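Local coordinates for UDP-glucose:anthocyanidin 3-O-glucosyltransferase (Clitoria ternatea, PDB 4REL), which belongs to the GT-B clan of glycosyltransferases, enzymes built from two Rossmann-like domains that face each other across a cleft, at residues Pro20-Val25 with Pro242-Pro247; Ser256-Lys261 with Ser329-His334; Gly356-Cys361 with Asn400-Gln405. All blocks are in the same frame, centred on the assembly; numbering follows the deposited sequence.

Contact 1 (Pro20-Val25 with Pro242-Pro247); sequences PLLNLV and PQLLLP
Leu-244 reaches helix 18-31 with both methyls of its fork, CD1 lying against Leu-22 and the backbone N of Asn-23, CD2 against the side chain of Asn-23. CD1 is 4.0 Å from Leu-22 CD2, the two side chains meeting at a slant. CD2 lies over the flat carboxamide of Asn-23, 3.6 Å from Asn-23 CG and 3.5 Å from Asn-23 OD1, the two side chains roughly perpendicular. With its CG anti to the backbone N (chi1 -174°), Leu-244 carries the fork toward the helix, where CD1 comes within 4.0 Å of Asn-23 N. The loop of Leu-244 follows strand 233-235, an outermost strand of the N-terminal Rossmann-like sheet, and precedes helix 254-259; the contact thus lies between the first helix of the N-terminal domain and what is probably the start of the interdomain linker. The amide of Asn-23 is fixed in rotation by that loop: OD1 accepts from Cys-241 N and ND2 donates to Leu-239 O. No hydrogen bond joins the two segments directly; they meet by van der Waals contact, purely apolar between Leu-22 and Leu-244. Leu-22 also touches Leu-49 and Phe-50 of helix 43-50, and Leu-244 O is hydrogen-bonded to Arg-53 NH2.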
loop_
_atom_site.group_PDB
_atom_site.type_symbol
_atom_site.label_atom_id
_atom_site.label_comp_id
_atom_site.label_asym_id
_atom_site.label_seq_id
_atom_site.Cartn_x
_atom_site.Cartn_y
_atom_site.Cartn_z
ATOM N N PRO A 20 -6.118 -0.472 5.222
ATOM C CA PRO A 20 -5.585 0.770 5.806
ATOM C C PRO A 20 -6.654 1.820 6.115
ATOM O O PRO A 20 -6.518 2.553 7.105
ATOM C CB PRO A 20 -4.641 1.306 4.718
ATOM C CG PRO A 20 -4.298 0.119 3.881
ATOM C CD PRO A 20 -5.492 -0.782 3.919
ATOM N N LEU A 21 -7.708 1.897 5.307
ATOM C CA LEU A 21 -8.734 2.899 5.576
ATOM C C LEU A 21 -9.620 2.460 6.741
ATOM O O LEU A 21 -10.014 3.286 7.566
ATOM C CB LEU A 21 -9.555 3.207 4.321
ATOM C CG LEU A 21 -10.539 4.372 4.475
ATOM C CD1 LEU A 21 -9.837 5.616 5.001
ATOM C CD2 LEU A 21 -11.190 4.642 3.130
ATOM N N LEU A 22 -9.942 1.167 6.818
ATOM C CA LEU A 22 -10.706 0.690 7.976
ATOM C C LEU A 22 -9.903 0.912 9.240
ATOM O O LEU A 22 -10.452 1.283 10.281
ATOM C CB LEU A 22 -11.064 -0.793 7.852
ATOM C CG LEU A 22 -11.763 -1.384 9.075
ATOM C CD1 LEU A 22 -13.051 -0.648 9.328
ATOM C CD2 LEU A 22 -12.031 -2.867 8.825
ATOM N N ASN A 23 -8.598 0.692 9.142
ATOM C CA ASN A 23 -7.696 0.907 10.268
ATOM C C ASN A 23 -7.821 2.337 10.784
ATOM O O ASN A 23 -7.973 2.571 11.984
ATOM C CB ASN A 23 -6.264 0.631 9.822
ATOM C CG ASN A 23 -5.295 0.539 10.976
ATOM O OD1 ASN A 23 -5.610 -0.009 12.040
ATOM N ND2 ASN A 23 -4.087 1.061 10.766
ATOM N N LEU A 24 -7.769 3.299 9.872
ATOM C CA LEU A 24 -7.891 4.703 10.267
ATOM C C LEU A 24 -9.262 5.008 10.872
ATOM O O LEU A 24 -9.367 5.666 11.915
ATOM C CB LEU A 24 -7.628 5.619 9.070
ATOM C CG LEU A 24 -7.848 7.117 9.333
ATOM C CD1 LEU A 24 -6.844 7.653 10.344
ATOM C CD2 LEU A 24 -7.749 7.901 8.021
ATOM N N VAL A 25 -10.318 4.526 10.227
ATOM C CA VAL A 25 -11.676 4.762 10.733
ATOM C C VAL A 25 -11.881 4.136 12.116
ATOM O O VAL A 25 -12.530 4.729 12.989
ATOM C CB VAL A 25 -12.738 4.247 9.727
ATOM C CG1 VAL A 25 -14.136 4.272 10.345
ATOM C CG2 VAL A 25 -12.706 5.097 8.455
ATOM N N PRO A 242 -5.542 -2.591 17.435
ATOM C CA PRO A 242 -5.914 -3.961 17.812
ATOM C C PRO A 242 -7.224 -4.460 17.194
ATOM O O PRO A 242 -7.326 -5.657 16.909
ATOM C CB PRO A 242 -6.022 -3.896 19.346
ATOM C CG PRO A 242 -6.009 -2.431 19.695
ATOM C CD PRO A 242 -5.227 -1.765 18.612
ATOM N N GLN A 243 -8.193 -3.570 16.972
ATOM C CA GLN A 243 -9.491 -3.985 16.433
ATOM C C GLN A 243 -9.423 -4.364 14.951
ATOM O O GLN A 243 -10.325 -5.024 14.429
ATOM C CB GLN A 243 -10.562 -2.914 16.672
ATOM C CG GLN A 243 -11.994 -3.407 16.447
ATOM C CD GLN A 243 -13.021 -2.682 17.303
ATOM O OE1 GLN A 243 -12.881 -1.493 17.590
ATOM N NE2 GLN A 243 -14.059 -3.401 17.720
ATOM N N LEU A 244 -8.358 -3.954 14.270
ATOM C CA LEU A 244 -8.202 -4.323 12.864
ATOM C C LEU A 244 -7.860 -5.807 12.747
ATOM O O LEU A 244 -8.314 -6.497 11.834
ATOM C CB LEU A 244 -7.107 -3.489 12.196
ATOM C CG LEU A 244 -6.940 -3.684 10.685
ATOM C CD1 LEU A 244 -8.170 -3.202 9.934
ATOM C CD2 LEU A 244 -5.693 -2.964 10.190
ATOM N N LEU A 245 -7.063 -6.290 13.693
ATOM C CA LEU A 245 -6.528 -7.643 13.627
ATOM C C LEU A 245 -7.575 -8.722 13.886
ATOM O O LEU A 245 -8.397 -8.611 14.801
ATOM C CB LEU A 245 -5.347 -7.796 14.590
ATOM C CG LEU A 245 -4.147 -6.899 14.266
ATOM C CD1 LEU A 245 -4.103 -5.703 15.190
ATOM C CD2 LEU A 245 -2.838 -7.664 14.338
ATOM N N LEU A 246 -7.538 -9.762 13.060
ATOM C CA LEU A 246 -8.354 -10.947 13.272
ATOM C C LEU A 246 -7.432 -12.125 13.564
ATOM O O LEU A 246 -6.735 -12.598 12.663
ATOM C CB LEU A 246 -9.215 -11.235 12.038
ATOM C CG LEU A 246 -10.221 -10.141 11.658
ATOM C CD1 LEU A 246 -10.930 -10.448 10.343
ATOM C CD2 LEU A 246 -11.238 -9.919 12.777
ATOM N N PRO A 247 -7.403 -12.575 14.833
ATOM C CA PRO A 247 -6.651 -13.752 15.286
ATOM C C PRO A 247 -6.772 -14.898 14.291
ATOM O O PRO A 247 -7.880 -15.230 13.866
ATOM C CB PRO A 247 -7.347 -14.108 16.596
ATOM C CG PRO A 247 -7.740 -12.780 17.147
ATOM C CD PRO A 247 -8.087 -11.908 15.957
#

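Contact 2 (Ser256-Lys261 with Ser329-His334); sequences SWLDSK and SHVLSH
The imidazole of His-334 is gripped by two consecutive residues, Leu-258 from above and Asp-259 at its rim. Leu-258 CB sits 3.5 Å from the ring centroid and almost on the ring normal, a well-centred CH-pi contact. At the edge, His-334 NE2 donates to Asp-259 OD1 over 2.9 Å with an N-H...O angle of 164°. The acceptor lies close to the ring plane, yet the ring approaches the carboxylate from above its plane, the two flat groups being turned 42° apart. Asp-259 CB points away from the histidine, and a chi1 of -71°, with CG beside the backbone N, brings the carboxylate back to it. Further along Leu-258, CD1 stands 4.0 Å from His-334 CB and 4.1 Å from Val-331 CG1, so the leucine bridges the imidazole and the last turn of helix 328-332.

These residues join two helices of the C-terminal Rossmann-like domain, helix 254-259 before strand 266-270 and helix 328-332 before strand 337-342; the second belongs to the plant glycosyltransferase signature known as the PSPG box. The ring is positioned in turn by the helix end, where His-334 N bonds to Val-331 O (3.0 Å), and by a hydrogen bond of ND1 with Ser-336 N; accepting there while NE2 donates is consistent with a neutral imidazole protonated on NE2. Ser-336 OG lies within hydrogen-bonding reach of both Leu-258 O and Lys-261 O, two acceptors for its single proton. Outermost, Leu-258 rests on Val-266 and Val-297, and Val-331 on Tyr-268 and Val-337.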
loop_
_atom_site.group_PDB
_atom_site.type_symbol
_atom_site.label_atom_id
_atom_site.label_comp_id
_atom_site.label_asym_id
_atom_site.label_seq_id
_atom_site.Cartn_x
_atom_site.Cartn_y
_atom_site.Cartn_z
ATOM N N SER A 256 6.631 -21.400 14.098
ATOM C CA SER A 256 7.319 -22.487 14.773
ATOM C C SER A 256 8.516 -22.903 13.922
ATOM O O SER A 256 9.613 -23.138 14.437
ATOM C CB SER A 256 6.369 -23.668 14.990
ATOM O OG SER A 256 7.005 -24.704 15.713
ATOM N N TRP A 257 8.291 -22.974 12.616
ATOM C CA TRP A 257 9.355 -23.291 11.674
ATOM C C TRP A 257 10.467 -22.244 11.764
ATOM O O TRP A 257 11.652 -22.581 11.822
ATOM C CB TRP A 257 8.795 -23.361 10.254
ATOM C CG TRP A 257 9.775 -23.888 9.239
ATOM C CD1 TRP A 257 10.007 -25.197 8.930
ATOM C CD2 TRP A 257 10.638 -23.117 8.391
ATOM N NE1 TRP A 257 10.968 -25.291 7.953
ATOM C CE2 TRP A 257 11.369 -24.028 7.601
ATOM C CE3 TRP A 257 10.865 -21.747 8.225
ATOM C CZ2 TRP A 257 12.309 -23.611 6.653
ATOM C CZ3 TRP A 257 11.799 -21.334 7.286
ATOM C CH2 TRP A 257 12.509 -22.262 6.515
ATOM N N LEU A 258 10.078 -20.971 11.794
ATOM C CA LEU A 258 11.053 -19.886 11.905
ATOM C C LEU A 258 11.809 -19.936 13.242
ATOM O O LEU A 258 12.987 -19.581 13.303
ATOM C CB LEU A 258 10.381 -18.516 11.683
ATOM C CG LEU A 258 9.846 -18.236 10.271
ATOM C CD1 LEU A 258 8.940 -17.013 10.214
ATOM C CD2 LEU A 258 10.999 -18.073 9.252
ATOM N N ASP A 259 11.148 -20.400 14.305
ATOM C CA ASP A 259 11.807 -20.517 15.612
ATOM C C ASP A 259 13.035 -21.428 15.560
ATOM O O ASP A 259 13.969 -21.280 16.354
ATOM C CB ASP A 259 10.838 -21.057 16.672
ATOM C CG ASP A 259 9.768 -20.062 17.055
ATOM O OD1 ASP A 259 10.053 -18.841 17.059
ATOM O OD2 ASP A 259 8.639 -20.508 17.365
ATOM N N SER A 260 13.024 -22.369 14.622
ATOM C CA SER A 260 14.083 -23.365 14.518
ATOM C C SER A 260 15.239 -22.849 13.678
ATOM O O SER A 260 16.246 -23.536 13.510
ATOM C CB SER A 260 13.544 -24.666 13.915
ATOM O OG SER A 260 13.133 -24.489 12.569
ATOM N N LYS A 261 15.097 -21.632 13.159
ATOM C CA LYS A 261 16.118 -21.047 12.289
ATOM C C LYS A 261 16.952 -19.987 13.012
ATOM O O LYS A 261 16.523 -19.439 14.024
ATOM C CB LYS A 261 15.458 -20.439 11.046
ATOM C CG LYS A 261 14.639 -21.436 10.250
ATOM C CD LYS A 261 15.519 -22.552 9.724
ATOM C CE LYS A 261 14.680 -23.651 9.096
ATOM N NZ LYS A 261 15.522 -24.799 8.660
ATOM N N SER A 329 2.548 -10.197 8.968
ATOM C CA SER A 329 2.926 -9.296 10.055
ATOM C C SER A 329 3.830 -10.012 11.038
ATOM O O SER A 329 4.864 -9.484 11.453
ATOM C CB SER A 329 1.678 -8.804 10.805
ATOM O OG SER A 329 0.835 -8.051 9.955
ATOM N N HIS A 330 3.427 -11.226 11.406
ATOM C CA HIS A 330 4.192 -12.017 12.357
ATOM C C HIS A 330 5.465 -12.549 11.726
ATOM O O HIS A 330 6.499 -12.646 12.396
ATOM C CB HIS A 330 3.351 -13.174 12.889
ATOM C CG HIS A 330 2.331 -12.755 13.903
ATOM N ND1 HIS A 330 1.125 -12.186 13.554
ATOM C CD2 HIS A 330 2.343 -12.820 15.255
ATOM C CE1 HIS A 330 0.436 -11.919 14.650
ATOM N NE2 HIS A 330 1.152 -12.294 15.694
ATOM N N VAL A 331 5.398 -12.906 10.445
ATOM C CA VAL A 331 6.597 -13.395 9.757
ATOM C C VAL A 331 7.645 -12.298 9.650
ATOM O O VAL A 331 8.813 -12.513 9.973
ATOM C CB VAL A 331 6.284 -13.986 8.369
ATOM C CG1 VAL A 331 7.580 -14.254 7.578
ATOM C CG2 VAL A 331 5.468 -15.274 8.515
ATOM N N LEU A 332 7.225 -11.107 9.234
ATOM C CA LEU A 332 8.168 -9.999 9.087
ATOM C C LEU A 332 8.709 -9.512 10.434
ATOM O O LEU A 332 9.792 -8.930 10.503
ATOM C CB LEU A 332 7.561 -8.857 8.263
ATOM C CG LEU A 332 7.547 -9.100 6.743
ATOM C CD1 LEU A 332 6.768 -8.011 6.015
ATOM C CD2 LEU A 332 8.983 -9.191 6.205
ATOM N N SER A 333 7.986 -9.786 11.512
ATOM C CA SER A 333 8.478 -9.420 12.837
ATOM C C SER A 333 9.293 -10.527 13.496
ATOM O O SER A 333 9.743 -10.372 14.634
ATOM C CB SER A 333 7.328 -8.987 13.757
ATOM O OG SER A 333 6.398 -10.032 13.939
ATOM N N HIS A 334 9.504 -11.637 12.790
ATOM C CA HIS A 334 10.291 -12.736 13.355
ATOM C C HIS A 334 11.776 -12.518 13.117
ATOM O O HIS A 334 12.210 -12.241 11.991
ATOM C CB HIS A 334 9.865 -14.101 12.789
ATOM C CG HIS A 334 10.366 -15.262 13.595
ATOM N ND1 HIS A 334 11.701 -15.606 13.658
ATOM C CD2 HIS A 334 9.712 -16.146 14.389
ATOM C CE1 HIS A 334 11.845 -16.657 14.449
ATOM N NE2 HIS A 334 10.654 -17.004 14.904
#

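Contact 3 (Gly356-Cys361 with Asn400-Gln405); sequences GVPMIC and NLILVQ
Pro-358 and Ile-402 bring the two backbones nearest, their CA atoms 7.4 Å apart, where the chain entering strand 359-361 passes the last turn of helix 392-403. This is helix-on-sheet packing in the C-terminal Rossmann-like domain: the strand lies inside the parallel sheet, Pro-358 and Ile-360 bonding through their backbones to strand 337-342 and Met-359 to Val-381 and Val-383, just before and within strand 382-384. Ile-402 supplies the helix side of the contact with two separate branches. Its CG2, anti to the backbone N, presses on the proline ring, 3.6 Å from Pro-358 CG and 3.9 Å from Pro-358 CB. The other branch, CG1, lies beside the backbone N (chi1 -57°) and meets Ile-360 CG1 at 4.1 Å. In both pairs the side chains run past one another in opposite senses, so the isoleucine overlaps its partners instead of meeting them end on. No hydrogen bond crosses, and all three residues are buried. Val-339 touches both Ile-402 and Ile-360, while Ile-411 of helix 409-425 touches both Ile-402 and Pro-358. The CB of Met-359 points away from the helix, and its side chain meets Ile-375 of helix 368-378. Just beyond Ile-402 the helix ends, and Asn-400 O accepts twice, from Val-404 N at 3.1 Å and from Gln-405 N at 3.0 Å.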
loop_
_atom_site.group_PDB
_atom_site.type_symbol
_atom_site.label_atom_id
_atom_site.label_comp_id
_atom_site.label_asym_id
_atom_site.label_seq_id
_atom_site.Cartn_x
_atom_site.Cartn_y
_atom_site.Cartn_z
ATOM N N GLY A 356 12.645 -3.806 10.567
ATOM C CA GLY A 356 14.077 -3.855 10.306
ATOM C C GLY A 356 14.502 -4.943 9.325
ATOM O O GLY A 356 15.626 -5.436 9.380
ATOM N N VAL A 357 13.615 -5.321 8.414
ATOM C CA VAL A 357 13.968 -6.358 7.450
ATOM C C VAL A 357 14.350 -5.725 6.119
ATOM O O VAL A 357 13.541 -5.018 5.510
ATOM C CB VAL A 357 12.822 -7.356 7.239
ATOM C CG1 VAL A 357 13.222 -8.393 6.180
ATOM C CG2 VAL A 357 12.491 -8.039 8.546
ATOM N N PRO A 358 15.588 -5.969 5.662
ATOM C CA PRO A 358 16.051 -5.404 4.392
ATOM C C PRO A 358 15.369 -6.101 3.217
ATOM O O PRO A 358 14.848 -7.205 3.387
ATOM C CB PRO A 358 17.555 -5.692 4.408
ATOM C CG PRO A 358 17.694 -6.890 5.278
ATOM C CD PRO A 358 16.643 -6.740 6.346
ATOM N N MET A 359 15.344 -5.466 2.048
ATOM C CA MET A 359 14.535 -5.992 0.948
ATOM C C MET A 359 15.298 -6.236 -0.347
ATOM O O MET A 359 16.281 -5.571 -0.630
ATOM C CB MET A 359 13.364 -5.047 0.673
ATOM C CG MET A 359 12.259 -5.142 1.712
ATOM S SD MET A 359 11.099 -3.768 1.659
ATOM C CE MET A 359 12.045 -2.498 2.511
ATOM N N ILE A 360 14.829 -7.218 -1.116
ATOM C CA ILE A 360 15.225 -7.392 -2.510
ATOM C C ILE A 360 13.961 -7.142 -3.303
ATOM O O ILE A 360 12.933 -7.782 -3.055
ATOM C CB ILE A 360 15.710 -8.820 -2.796
ATOM C CG1 ILE A 360 17.009 -9.102 -2.046
ATOM C CG2 ILE A 360 15.912 -9.032 -4.308
ATOM C CD1 ILE A 360 17.381 -10.579 -1.993
ATOM N N CYS A 361 14.031 -6.207 -4.247
ATOM C CA CYS A 361 12.834 -5.629 -4.851
ATOM C C CYS A 361 12.703 -5.986 -6.318
ATOM O O CYS A 361 13.658 -5.869 -7.077
ATOM C CB CYS A 361 12.891 -4.104 -4.759
ATOM S SG CYS A 361 13.052 -3.459 -3.073
ATOM N N ASN A 400 22.682 -13.440 -1.632
ATOM C CA ASN A 400 23.954 -13.506 -0.919
ATOM C C ASN A 400 24.388 -12.164 -0.354
ATOM O O ASN A 400 24.876 -12.085 0.776
ATOM C CB ASN A 400 25.053 -14.083 -1.814
ATOM C CG ASN A 400 25.054 -15.596 -1.818
ATOM O OD1 ASN A 400 25.642 -16.232 -0.941
ATOM N ND2 ASN A 400 24.399 -16.183 -2.809
ATOM N N LEU A 401 24.207 -11.117 -1.152
ATOM C CA LEU A 401 24.583 -9.767 -0.755
ATOM C C LEU A 401 23.934 -9.385 0.566
ATOM O O LEU A 401 24.624 -9.000 1.511
ATOM C CB LEU A 401 24.192 -8.762 -1.838
ATOM C CG LEU A 401 24.384 -7.291 -1.466
ATOM C CD1 LEU A 401 25.861 -7.015 -1.245
ATOM C CD2 LEU A 401 23.835 -6.391 -2.553
ATOM N N ILE A 402 22.610 -9.521 0.635
ATOM C CA ILE A 402 21.864 -9.101 1.820
ATOM C C ILE A 402 22.007 -10.071 2.999
ATOM O O ILE A 402 22.198 -9.644 4.137
ATOM C CB ILE A 402 20.369 -8.925 1.500
ATOM C CG1 ILE A 402 20.165 -7.918 0.353
ATOM C CG2 ILE A 402 19.585 -8.521 2.749
ATOM C CD1 ILE A 402 20.690 -6.521 0.631
ATOM N N LEU A 403 21.912 -11.372 2.746
ATOM C CA LEU A 403 21.895 -12.332 3.855
ATOM C C LEU A 403 23.248 -12.596 4.518
ATOM O O LEU A 403 23.307 -12.744 5.737
ATOM C CB LEU A 403 21.279 -13.664 3.428
ATOM C CG LEU A 403 19.763 -13.645 3.286
ATOM C CD1 LEU A 403 19.286 -14.966 2.668
ATOM C CD2 LEU A 403 19.123 -13.422 4.652
ATOM N N VAL A 404 24.321 -12.678 3.731
ATOM C CA VAL A 404 25.590 -13.176 4.278
ATOM C C VAL A 404 26.850 -12.338 4.013
ATOM O O VAL A 404 27.770 -12.359 4.822
ATOM C CB VAL A 404 25.881 -14.658 3.854
ATOM C CG1 VAL A 404 24.814 -15.598 4.379
ATOM C CG2 VAL A 404 26.014 -14.779 2.347
ATOM N N GLN A 405 26.903 -11.615 2.898
ATOM C CA GLN A 405 28.146 -10.936 2.517
ATOM C C GLN A 405 28.418 -9.636 3.279
ATOM O O GLN A 405 27.488 -8.888 3.612
ATOM C CB GLN A 405 28.196 -10.710 1.007
ATOM C CG GLN A 405 28.139 -12.014 0.218
ATOM C CD GLN A 405 28.148 -11.806 -1.285
ATOM O OE1 GLN A 405 27.923 -10.701 -1.775
ATOM N NE2 GLN A 405 28.404 -12.880 -2.024
#

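From the N terminus, contact 1 closes the longest loop: 216 residues, including most of the N-terminal sheet, separate helix 18-31 from the probable linker at 242-247. Contact 2 opens shortly afterwards and closes across 67 residues that hold the first three strands of the C-terminal sheet; contact 3 follows, spanning 38 residues with helix 368-378 and the edge strand 382-384. The three are in series, none enclosing or crossing another. Contact 1 belongs to the N-terminal domain and the linker, with its centre about 22 Å from that of contact 2. Contacts 2 and 3 share the C-terminal domain, their centres about 16 Å apart, and touch where Leu-332 O lies 3.5 Å from Val-357 CG2.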